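Local atomic coordinates of dextranase (Pseudarthrobacter oxydans, PDB entry 6NZS), a protein that hydrolyses internal alpha-1,6-glucosidic linkages of dextran, acting as an endo-dextranase of glycosyl hydrolase family 49. Residues G8-W13 against S89-K94; V31-Y37 against F54-I59; K252-P258 against K277-V283. One frame throughout, in Å; residues are numbered along the deposited sequence.

Contact 1 of 3, residues G8-W13 against S89-K94; sequences GNLHTW and SFEYAK
Residues 8-13 and 89-94 form a short antiparallel ladder within the N-terminal Ig-like domain of this family 49 enzyme. His11 and Glu91 are its hydrogen-bonded pair, each backbone N reaching the other's O at 2.9 Å, while Leu10 and Tyr92 make the adjoining non-hydrogen-bonded pair. Ala93 N continues the ladder to Asn9 O at 2.8 Å, and a water carries that carbonyl on to Lys94 O. The His11 and Glu91 side chains leave the sheet on the same face and run alongside each other. His11 ND1 donates to Glu91 OE1 (3.0 Å), which lies near the imidazole plane and is met on its anti side, with ring and carboxylate planes 67° apart; this bond, with Trp13 CE3 over one face of the imidazole, limits how the ring can turn. Trp13, its CG held between backbone N and carbonyl carbon (chi1 54°), swings its indole back over residue 89: Ser89 O sits over one face, 3.6 Å from Trp13 CZ2. On the face opposite His11, Leu10 CD1 meets Phe90 CD1 at 4.0 Å. Strand 176-192 pairs with strand 84-92 and packs on Phe90, whereas Val41 of strand 37-43 touches both Leu10 and Phe90.

Contact 2 of 3, residues V31-Y37 against F54-I59; sequences VRRSSFY and FTYMSI
The backbones of residues 31-37 and 54-59 cross almost perpendicularly, the short strands 31-33 and 56-58 lying 97° apart, and are joined by a single bridge between Arg33 and Tyr56. Ser34 N donates to Thr55 O at 2.9 Å in a nearly straight bond, while the bond from Met57 N to Arg32 O is weak at 3.3 Å; a water also links this N and O. Met57 carries much of the side-chain packing. With its CG anti to the backbone N (chi1 -171°) and chi2 extended, SD is carried to the edge of the Phe36 ring, 3.7 Å from CE2, a Met-aromatic contact; the bend at chi3 then turns CE to Arg32 CD at 3.8 Å. This crossing lies in the N-terminal Ig-like domain, where strand 31-33, paired with strand 18-20, runs across strand 51-58. Beyond Ser34 the chain bends in an ST turn: Ser34 OG accepts from Phe36 N at 3.1 Å and from Tyr37 N, and also bonds Ser86 OG. The Arg32 guanidinium has Ile59 CD1 over one face, 3.6 Å from NH1, and Met57 O at its edge; NH1 bonds the carbonyls of Asn21 and Gly24, which probably limits the rotation of the group. Val31 CG1 meets Phe54 CE2 and the edge of the Tyr56 ring at Tyr56 CD1, each at 3.8 Å, and Phe54 CD2 lies over a face of that same tyrosine. On the other side of Phe54, CZ packs against Arg33 CB, whose guanidinium continues to a salt bridge with Asp38.

Contact 3 of 3, residues K252-P258 against K277-V283; sequences KWVYLAP and KVTGYGV
Two successive rungs of the parallel beta-solenoid meet here, strand 253-256 beside strand 275-279, in register through Trp253-Lys277, Val254-Val278 and Tyr255-Thr279. Backbone bonds run from Lys277 N to Lys252 O, Val254 N to Lys277 O, Thr279 N to Val254 O and Leu256 N to Thr279 O. On the face bearing Trp253, the extended Lys277 chain lies across the indole: CD sits over the six-membered ring, 3.6 Å from its centroid, and NZ follows off-centre at 4.2 Å in a cation-pi contact before bonding Arg201 O. Trp253 CG, anti to N (chi1 -164°), lays the indole alongside the next rung, where NE1 donates to Thr279 OG1 at 2.9 Å, in the ring plane. Replacing Trp253 by a leucine would probably leave Thr279 OG1 without this donor and the Lys277 chain without its aromatic floor. Gly280 adopts backbone angles that any other residue would find strained, and a CB would run into Leu256 O and Tyr255 CE1 (3.5 Å from Gly280 CA). Toward Leu202 O, which can only accept, the Thr279 hydroxyl donates, its oxygen accepting from Trp253 NE1; one hydroxyl thus serves neighbouring strand and Leu202 alike.

Contacts 1 and 2 belong to the N-terminal Ig-like domain, contact 3 to the solenoid, and the centres of the three contacts lie about 17 to 21 Å from one another. Within the domain, contacts 1 and 2 join directly: Trp13 NE1 and Tyr56 OH are 2.9 Å apart and Trp13 O and Phe54 N 3.0 Å, both probable hydrogen bonds, and strands 84-92 and 51-58 are neighbours. Contact 1 reaches the solenoid by packing: Pro258 CB lies 3.5 Å from Trp13 CZ3, Pro258 CG touches His11 and Glu91, and Tyr281 CE2 is 3.4 Å from Glu91 OE2. Contact 2 touches contact 3 more lightly, Tyr56 CZ to Val283 CG2 at 4.2 Å. Together these pairs form part of the interface between domain and solenoid.

Contact 1 of 3, residues G8-W13 against S89-K94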
loop_
_atom_site.group_PDB
_atom_site.type_symbol
_atom_site.label_atom_id
_atom_site.label_comp_id
_atom_site.label_asym_id
_atom_site.label_seq_id
_atom_site.Cartn_x
_atom_site.Cartn_y
_atom_site.Cartn_z
ATOM N N GLY A 8 -20.115 20.123 11.566
ATOM C CA GLY A 8 -20.545 18.759 11.806
ATOM C C GLY A 8 -20.392 17.835 10.614
ATOM O O GLY A 8 -20.318 16.614 10.796
ATOM N N ASN A 9 -20.346 18.385 9.396
ATOM C CA ASN A 9 -20.355 17.569 8.185
ATOM C C ASN A 9 -19.067 17.618 7.388
ATOM O O ASN A 9 -18.913 16.817 6.460
ATOM C CB ASN A 9 -21.486 17.991 7.248
ATOM C CG ASN A 9 -22.852 17.671 7.802
ATOM O OD1 ASN A 9 -22.986 16.974 8.807
ATOM N ND2 ASN A 9 -23.877 18.183 7.142
ATOM N N LEU A 10 -18.167 18.544 7.683
ATOM C CA LEU A 10 -16.972 18.716 6.871
ATOM C C LEU A 10 -15.860 19.234 7.765
ATOM O O LEU A 10 -16.063 20.166 8.550
ATOM C CB LEU A 10 -17.233 19.698 5.720
ATOM C CG LEU A 10 -16.102 19.947 4.717
ATOM C CD1 LEU A 10 -15.626 18.640 4.053
ATOM C CD2 LEU A 10 -16.559 20.955 3.666
ATOM N N HIS A 11 -14.687 18.623 7.653
ATOM C CA HIS A 11 -13.517 19.095 8.376
ATOM C C HIS A 11 -12.340 19.101 7.417
ATOM O O HIS A 11 -11.976 18.051 6.872
ATOM C CB HIS A 11 -13.205 18.218 9.587
ATOM C CG HIS A 11 -12.054 18.721 10.397
ATOM N ND1 HIS A 11 -11.184 17.882 11.060
ATOM C CD2 HIS A 11 -11.627 19.982 10.643
ATOM C CE1 HIS A 11 -10.273 18.608 11.684
ATOM N NE2 HIS A 11 -10.516 19.882 11.446
ATOM N N THR A 12 -11.759 20.277 7.209
ATOM C CA THR A 12 -10.517 20.430 6.466
ATOM C C THR A 12 -9.530 21.207 7.327
ATOM O O THR A 12 -9.884 21.768 8.370
ATOM C CB THR A 12 -10.720 21.155 5.131
ATOM O OG1 THR A 12 -11.006 22.536 5.381
ATOM C CG2 THR A 12 -11.858 20.543 4.330
ATOM N N TRP A 13 -8.270 21.234 6.891
ATOM C CA TRP A 13 -7.232 21.871 7.688
ATOM C C TRP A 13 -6.111 22.362 6.783
ATOM O O TRP A 13 -6.045 22.035 5.595
ATOM C CB TRP A 13 -6.682 20.938 8.772
ATOM C CG TRP A 13 -6.192 19.633 8.243
ATOM C CD1 TRP A 13 -4.932 19.353 7.780
ATOM C CD2 TRP A 13 -6.951 18.421 8.105
ATOM N NE1 TRP A 13 -4.864 18.047 7.367
ATOM C CE2 TRP A 13 -6.083 17.449 7.553
ATOM C CE3 TRP A 13 -8.277 18.063 8.399
ATOM C CZ2 TRP A 13 -6.496 16.141 7.299
ATOM C CZ3 TRP A 13 -8.694 16.766 8.128
ATOM C CH2 TRP A 13 -7.799 15.817 7.582
ATOM N N SER A 89 -6.342 14.840 2.473
ATOM C CA SER A 89 -7.355 14.225 3.319
ATOM C C SER A 89 -8.336 15.276 3.825
ATOM O O SER A 89 -7.981 16.433 4.066
ATOM C CB SER A 89 -6.719 13.551 4.539
ATOM O OG SER A 89 -6.031 12.373 4.144
ATOM N N PHE A 90 -9.582 14.854 3.982
ATOM C CA PHE A 90 -10.564 15.657 4.693
ATOM C C PHE A 90 -11.580 14.702 5.288
ATOM O O PHE A 90 -11.659 13.538 4.890
ATOM C CB PHE A 90 -11.223 16.723 3.794
ATOM C CG PHE A 90 -11.934 16.163 2.581
ATOM C CD1 PHE A 90 -13.254 15.727 2.669
ATOM C CD2 PHE A 90 -11.294 16.104 1.352
ATOM C CE1 PHE A 90 -13.912 15.220 1.551
ATOM C CE2 PHE A 90 -11.944 15.606 0.234
ATOM C CZ PHE A 90 -13.251 15.163 0.327
ATOM N N GLU A 91 -12.337 15.190 6.267
ATOM C CA GLU A 91 -13.454 14.439 6.824
ATOM C C GLU A 91 -14.756 14.963 6.247
ATOM O O GLU A 91 -14.935 16.177 6.092
ATOM C CB GLU A 91 -13.525 14.572 8.344
ATOM C CG GLU A 91 -12.309 14.064 9.075
ATOM C CD GLU A 91 -12.525 14.078 10.578
ATOM O OE1 GLU A 91 -12.015 15.001 11.239
ATOM O OE2 GLU A 91 -13.226 13.178 11.084
ATOM N N TYR A 92 -15.677 14.048 5.950
ATOM C CA TYR A 92 -16.974 14.460 5.434
ATOM C C TYR A 92 -18.054 13.518 5.951
ATOM O O TYR A 92 -17.788 12.362 6.295
ATOM C CB TYR A 92 -16.984 14.618 3.900
ATOM C CG TYR A 92 -17.079 13.329 3.109
ATOM C CD1 TYR A 92 -16.304 12.219 3.432
ATOM C CD2 TYR A 92 -17.915 13.235 2.004
ATOM C CE1 TYR A 92 -16.389 11.036 2.699
ATOM C CE2 TYR A 92 -18.000 12.056 1.257
ATOM C CZ TYR A 92 -17.235 10.962 1.614
ATOM O OH TYR A 92 -17.335 9.797 0.902
ATOM N N ALA A 93 -19.282 14.042 6.042
ATOM C CA ALA A 93 -20.419 13.235 6.462
ATOM C C ALA A 93 -21.574 13.286 5.474
ATOM O O ALA A 93 -22.597 12.632 5.708
ATOM C CB ALA A 93 -20.886 13.649 7.870
ATOM N N LYS A 94 -21.435 14.023 4.379
ATOM C CA LYS A 94 -22.507 14.252 3.424
ATOM C C LYS A 94 -21.837 14.486 2.081
ATOM O O LYS A 94 -20.687 14.933 2.035
ATOM C CB LYS A 94 -23.308 15.488 3.866
ATOM C CG LYS A 94 -24.521 15.866 3.038
ATOM C CD LYS A 94 -25.364 16.903 3.815
ATOM C CE LYS A 94 -26.445 17.535 2.954
ATOM N NZ LYS A 94 -27.487 16.579 2.518
HETATM O O HOH W 1 -20.059 17.080 4.022
HETATM O O HOH W 2 -7.677 19.064 4.939
#

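Contact 2 of 3, residues V31-Y37 against F54-I59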
loop_
_atom_site.group_PDB
_atom_site.type_symbol
_atom_site.label_atom_id
_atom_site.label_comp_id
_atom_site.label_asym_id
_atom_site.label_seq_id
_atom_site.Cartn_x
_atom_site.Cartn_y
_atom_site.Cartn_z
ATOM N N VAL A 31 6.267 21.524 6.487
ATOM C CA VAL A 31 5.478 20.478 5.838
ATOM C C VAL A 31 5.497 20.736 4.337
ATOM O O VAL A 31 5.200 21.850 3.896
ATOM C CB VAL A 31 4.025 20.467 6.351
ATOM C CG1 VAL A 31 3.208 19.411 5.610
ATOM C CG2 VAL A 31 3.977 20.217 7.858
ATOM N N ARG A 32 5.833 19.711 3.555
ATOM C CA ARG A 32 5.873 19.864 2.100
ATOM C C ARG A 32 4.455 19.960 1.539
ATOM O O ARG A 32 3.641 19.052 1.744
ATOM C CB ARG A 32 6.604 18.685 1.459
ATOM C CG ARG A 32 7.169 19.013 0.074
ATOM C CD ARG A 32 7.677 17.766 -0.666
ATOM N NE ARG A 32 8.672 16.993 0.080
ATOM C CZ ARG A 32 9.979 17.250 0.096
ATOM N NH1 ARG A 32 10.473 18.278 -0.590
ATOM N NH2 ARG A 32 10.794 16.475 0.809
ATOM N N ARG A 33 4.171 21.050 0.834
ATOM C CA ARG A 33 2.894 21.265 0.172
ATOM C C ARG A 33 3.024 20.832 -1.282
ATOM O O ARG A 33 4.072 21.021 -1.899
ATOM C CB ARG A 33 2.535 22.754 0.219
ATOM C CG ARG A 33 1.276 23.109 -0.558
ATOM C CD ARG A 33 0.921 24.574 -0.413
ATOM N NE ARG A 33 -0.087 24.937 -1.397
ATOM C CZ ARG A 33 -0.534 26.173 -1.587
ATOM N NH1 ARG A 33 -0.054 27.168 -0.850
ATOM N NH2 ARG A 33 -1.435 26.409 -2.528
ATOM N N SER A 34 1.951 20.269 -1.845
ATOM C CA SER A 34 1.982 19.908 -3.262
ATOM C C SER A 34 2.233 21.124 -4.148
ATOM O O SER A 34 1.540 22.141 -4.046
ATOM C CB SER A 34 0.667 19.260 -3.685
ATOM O OG SER A 34 0.672 18.956 -5.081
ATOM N N SER A 35 3.218 20.999 -5.039
ATOM C CA SER A 35 3.472 22.019 -6.047
ATOM C C SER A 35 2.505 21.948 -7.215
ATOM O O SER A 35 2.480 22.867 -8.040
ATOM C CB SER A 35 4.877 21.840 -6.618
ATOM O OG SER A 35 5.844 21.971 -5.594
ATOM N N PHE A 36 1.695 20.897 -7.300
ATOM C CA PHE A 36 1.011 20.585 -8.541
ATOM C C PHE A 36 -0.502 20.657 -8.479
ATOM O O PHE A 36 -1.121 20.838 -9.532
ATOM C CB PHE A 36 1.455 19.203 -9.046
ATOM C CG PHE A 36 2.938 19.088 -9.145
ATOM C CD1 PHE A 36 3.605 19.709 -10.182
ATOM C CD2 PHE A 36 3.676 18.423 -8.181
ATOM C CE1 PHE A 36 4.979 19.652 -10.280
ATOM C CE2 PHE A 36 5.057 18.362 -8.283
ATOM C CZ PHE A 36 5.701 18.978 -9.327
ATOM N N TYR A 37 -1.113 20.546 -7.298
ATOM C CA TYR A 37 -2.567 20.515 -7.172
ATOM C C TYR A 37 -3.022 21.366 -6.001
ATOM O O TYR A 37 -2.356 21.417 -4.965
ATOM C CB TYR A 37 -3.070 19.074 -6.940
ATOM C CG TYR A 37 -2.582 18.158 -8.020
ATOM C CD1 TYR A 37 -3.216 18.131 -9.251
ATOM C CD2 TYR A 37 -1.448 17.371 -7.843
ATOM C CE1 TYR A 37 -2.762 17.330 -10.272
ATOM C CE2 TYR A 37 -0.975 16.560 -8.871
ATOM C CZ TYR A 37 -1.642 16.552 -10.083
ATOM O OH TYR A 37 -1.209 15.775 -11.128
ATOM N N PHE A 54 -5.652 20.974 2.808
ATOM C CA PHE A 54 -4.234 20.901 2.481
ATOM C C PHE A 54 -3.950 19.707 1.580
ATOM O O PHE A 54 -4.531 18.631 1.751
ATOM C CB PHE A 54 -3.419 20.751 3.761
ATOM C CG PHE A 54 -1.961 21.043 3.571
ATOM C CD1 PHE A 54 -1.526 22.358 3.451
ATOM C CD2 PHE A 54 -1.032 20.024 3.490
ATOM C CE1 PHE A 54 -0.190 22.648 3.268
ATOM C CE2 PHE A 54 0.321 20.307 3.316
ATOM C CZ PHE A 54 0.743 21.614 3.204
ATOM N N THR A 55 -3.040 19.895 0.623
ATOM C CA THR A 55 -2.524 18.789 -0.179
ATOM C C THR A 55 -1.052 18.620 0.166
ATOM O O THR A 55 -0.225 19.488 -0.149
ATOM C CB THR A 55 -2.729 19.000 -1.677
ATOM O OG1 THR A 55 -4.120 19.227 -1.947
ATOM C CG2 THR A 55 -2.276 17.765 -2.451
ATOM N N TYR A 56 -0.743 17.505 0.817
ATOM C CA TYR A 56 0.617 17.099 1.143
ATOM C C TYR A 56 1.323 16.586 -0.103
ATOM O O TYR A 56 0.697 16.284 -1.117
ATOM C CB TYR A 56 0.578 15.949 2.151
ATOM C CG TYR A 56 -0.129 16.306 3.438
ATOM C CD1 TYR A 56 0.551 16.967 4.451
ATOM C CD2 TYR A 56 -1.474 15.987 3.642
ATOM C CE1 TYR A 56 -0.083 17.315 5.632
ATOM C CE2 TYR A 56 -2.115 16.324 4.822
ATOM C CZ TYR A 56 -1.418 16.996 5.809
ATOM O OH TYR A 56 -2.055 17.336 6.984
ATOM N N MET A 57 2.649 16.456 -0.018
ATOM C CA MET A 57 3.398 15.866 -1.124
ATOM C C MET A 57 4.634 15.129 -0.615
ATOM O O MET A 57 5.355 15.622 0.262
ATOM C CB MET A 57 3.806 16.905 -2.183
ATOM C CG MET A 57 4.404 16.280 -3.445
ATOM S SD MET A 57 4.741 17.473 -4.753
ATOM C CE MET A 57 6.149 18.313 -4.054
ATOM N N SER A 58 4.868 13.946 -1.176
ATOM C CA SER A 58 6.063 13.155 -0.917
ATOM C C SER A 58 6.867 13.050 -2.203
ATOM O O SER A 58 6.296 12.954 -3.292
ATOM C CB SER A 58 5.658 11.758 -0.440
ATOM O OG SER A 58 6.761 10.872 -0.430
ATOM N N ILE A 59 8.192 13.113 -2.083
ATOM C CA ILE A 59 9.083 12.947 -3.232
ATOM C C ILE A 59 10.115 11.879 -2.893
ATOM O O ILE A 59 10.366 11.593 -1.711
ATOM C CB ILE A 59 9.747 14.284 -3.654
ATOM C CG1 ILE A 59 10.801 14.741 -2.640
ATOM C CG2 ILE A 59 8.697 15.359 -3.840
ATOM C CD1 ILE A 59 11.584 15.995 -3.100
HETATM O O HOH W 3 3.745 16.616 2.986
#

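Contact 3 of 3, residues K252-P258 against K277-V283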
loop_
_atom_site.group_PDB
_atom_site.type_symbol
_atom_site.label_atom_id
_atom_site.label_comp_id
_atom_site.label_asym_id
_atom_site.label_seq_id
_atom_site.Cartn_x
_atom_site.Cartn_y
_atom_site.Cartn_z
ATOM N N LYS A 252 -1.091 2.962 25.875
ATOM C CA LYS A 252 -1.982 2.051 25.174
ATOM C C LYS A 252 -2.566 2.655 23.906
ATOM O O LYS A 252 -3.221 1.937 23.144
ATOM C CB LYS A 252 -3.134 1.613 26.098
ATOM C CG LYS A 252 -4.057 2.759 26.514
ATOM C CD LYS A 252 -5.084 2.353 27.571
ATOM C CE LYS A 252 -6.091 3.480 27.792
ATOM N NZ LYS A 252 -7.080 3.173 28.867
ATOM N N TRP A 253 -2.346 3.943 23.660
ATOM C CA TRP A 253 -3.031 4.630 22.571
ATOM C C TRP A 253 -2.160 5.777 22.089
ATOM O O TRP A 253 -1.731 6.609 22.894
ATOM C CB TRP A 253 -4.360 5.175 23.100
ATOM C CG TRP A 253 -5.398 5.583 22.082
ATOM C CD1 TRP A 253 -5.205 5.902 20.760
ATOM C CD2 TRP A 253 -6.797 5.723 22.329
ATOM N NE1 TRP A 253 -6.411 6.222 20.176
ATOM C CE2 TRP A 253 -7.402 6.116 21.120
ATOM C CE3 TRP A 253 -7.600 5.536 23.459
ATOM C CZ2 TRP A 253 -8.777 6.333 21.012
ATOM C CZ3 TRP A 253 -8.959 5.759 23.353
ATOM C CH2 TRP A 253 -9.537 6.149 22.139
ATOM N N VAL A 254 -1.902 5.823 20.780
ATOM C CA VAL A 254 -1.315 6.986 20.121
ATOM C C VAL A 254 -2.365 7.537 19.167
ATOM O O VAL A 254 -2.914 6.791 18.344
ATOM C CB VAL A 254 -0.020 6.620 19.375
ATOM C CG1 VAL A 254 0.418 7.779 18.483
ATOM C CG2 VAL A 254 1.071 6.254 20.379
ATOM N N TYR A 255 -2.675 8.824 19.300
ATOM C CA TYR A 255 -3.711 9.470 18.507
ATOM C C TYR A 255 -3.091 10.607 17.710
ATOM O O TYR A 255 -2.428 11.482 18.277
ATOM C CB TYR A 255 -4.839 10.012 19.402
ATOM C CG TYR A 255 -5.902 10.723 18.604
ATOM C CD1 TYR A 255 -6.752 10.018 17.763
ATOM C CD2 TYR A 255 -6.034 12.099 18.662
ATOM C CE1 TYR A 255 -7.711 10.663 17.003
ATOM C CE2 TYR A 255 -7.003 12.760 17.909
ATOM C CZ TYR A 255 -7.830 12.036 17.075
ATOM O OH TYR A 255 -8.783 12.685 16.315
ATOM N N LEU A 256 -3.310 10.595 16.398
ATOM C CA LEU A 256 -2.853 11.653 15.498
ATOM C C LEU A 256 -4.096 12.380 15.004
ATOM O O LEU A 256 -4.846 11.846 14.183
ATOM C CB LEU A 256 -2.075 11.079 14.311
ATOM C CG LEU A 256 -0.935 10.098 14.590
ATOM C CD1 LEU A 256 -0.223 9.754 13.289
ATOM C CD2 LEU A 256 0.050 10.666 15.585
ATOM N N ALA A 257 -4.320 13.589 15.499
ATOM C CA ALA A 257 -5.507 14.327 15.118
ATOM C C ALA A 257 -5.469 14.642 13.628
ATOM O O ALA A 257 -4.394 14.713 13.021
ATOM C CB ALA A 257 -5.575 15.638 15.896
ATOM N N PRO A 258 -6.633 14.847 13.010
ATOM C CA PRO A 258 -6.634 15.405 11.654
ATOM C C PRO A 258 -5.910 16.739 11.686
ATOM O O PRO A 258 -6.204 17.600 12.517
ATOM C CB PRO A 258 -8.125 15.578 11.334
ATOM C CG PRO A 258 -8.806 15.585 12.660
ATOM C CD PRO A 258 -7.991 14.729 13.572
ATOM N N LYS A 277 -4.137 0.913 20.539
ATOM C CA LYS A 277 -4.795 1.729 19.526
ATOM C C LYS A 277 -3.792 2.693 18.926
ATOM O O LYS A 277 -3.054 3.364 19.650
ATOM C CB LYS A 277 -5.960 2.536 20.116
ATOM C CG LYS A 277 -7.164 1.692 20.519
ATOM C CD LYS A 277 -8.286 2.545 21.101
ATOM C CE LYS A 277 -9.528 1.701 21.359
ATOM N NZ LYS A 277 -10.596 2.448 22.082
ATOM N N VAL A 278 -3.780 2.769 17.599
ATOM C CA VAL A 278 -3.122 3.848 16.877
ATOM C C VAL A 278 -4.185 4.366 15.924
ATOM O O VAL A 278 -4.582 3.648 15.000
ATOM C CB VAL A 278 -1.880 3.369 16.113
ATOM C CG1 VAL A 278 -1.313 4.499 15.264
ATOM C CG2 VAL A 278 -0.826 2.837 17.096
ATOM N N THR A 279 -4.720 5.559 16.197
ATOM C CA THR A 279 -5.875 6.043 15.450
ATOM C C THR A 279 -5.703 7.511 15.117
ATOM O O THR A 279 -4.806 8.189 15.627
ATOM C CB THR A 279 -7.187 5.848 16.229
ATOM O OG1 THR A 279 -7.186 6.687 17.392
ATOM C CG2 THR A 279 -7.346 4.397 16.659
ATOM N N GLY A 280 -6.573 7.989 14.241
ATOM C CA GLY A 280 -6.705 9.393 13.907
ATOM C C GLY A 280 -6.334 9.684 12.462
ATOM O O GLY A 280 -5.501 9.005 11.856
ATOM N N TYR A 281 -6.931 10.742 11.915
ATOM C CA TYR A 281 -6.731 11.110 10.519
ATOM C C TYR A 281 -5.513 12.012 10.294
ATOM O O TYR A 281 -5.548 12.872 9.410
ATOM C CB TYR A 281 -7.993 11.767 9.970
ATOM C CG TYR A 281 -9.193 10.853 9.805
ATOM C CD1 TYR A 281 -9.106 9.654 9.102
ATOM C CD2 TYR A 281 -10.426 11.215 10.327
ATOM C CE1 TYR A 281 -10.223 8.844 8.924
ATOM C CE2 TYR A 281 -11.534 10.416 10.160
ATOM C CZ TYR A 281 -11.435 9.236 9.465
ATOM O OH TYR A 281 -12.559 8.458 9.279
ATOM N N GLY A 282 -4.442 11.843 11.070
ATOM C CA GLY A 282 -3.206 12.567 10.858
ATOM C C GLY A 282 -2.201 11.780 10.029
ATOM O O GLY A 282 -2.493 10.717 9.475
ATOM N N VAL A 283 -0.983 12.328 9.944
ATOM C CA VAL A 283 0.097 11.766 9.133
ATOM C C VAL A 283 1.264 11.376 10.030
ATOM O O VAL A 283 1.663 12.144 10.913
ATOM C CB VAL A 283 0.571 12.765 8.056
ATOM C CG1 VAL A 283 1.721 12.180 7.240
ATOM C CG2 VAL A 283 -0.585 13.156 7.150
HETATM O O HOH W 4 -9.517 11.360 14.044
#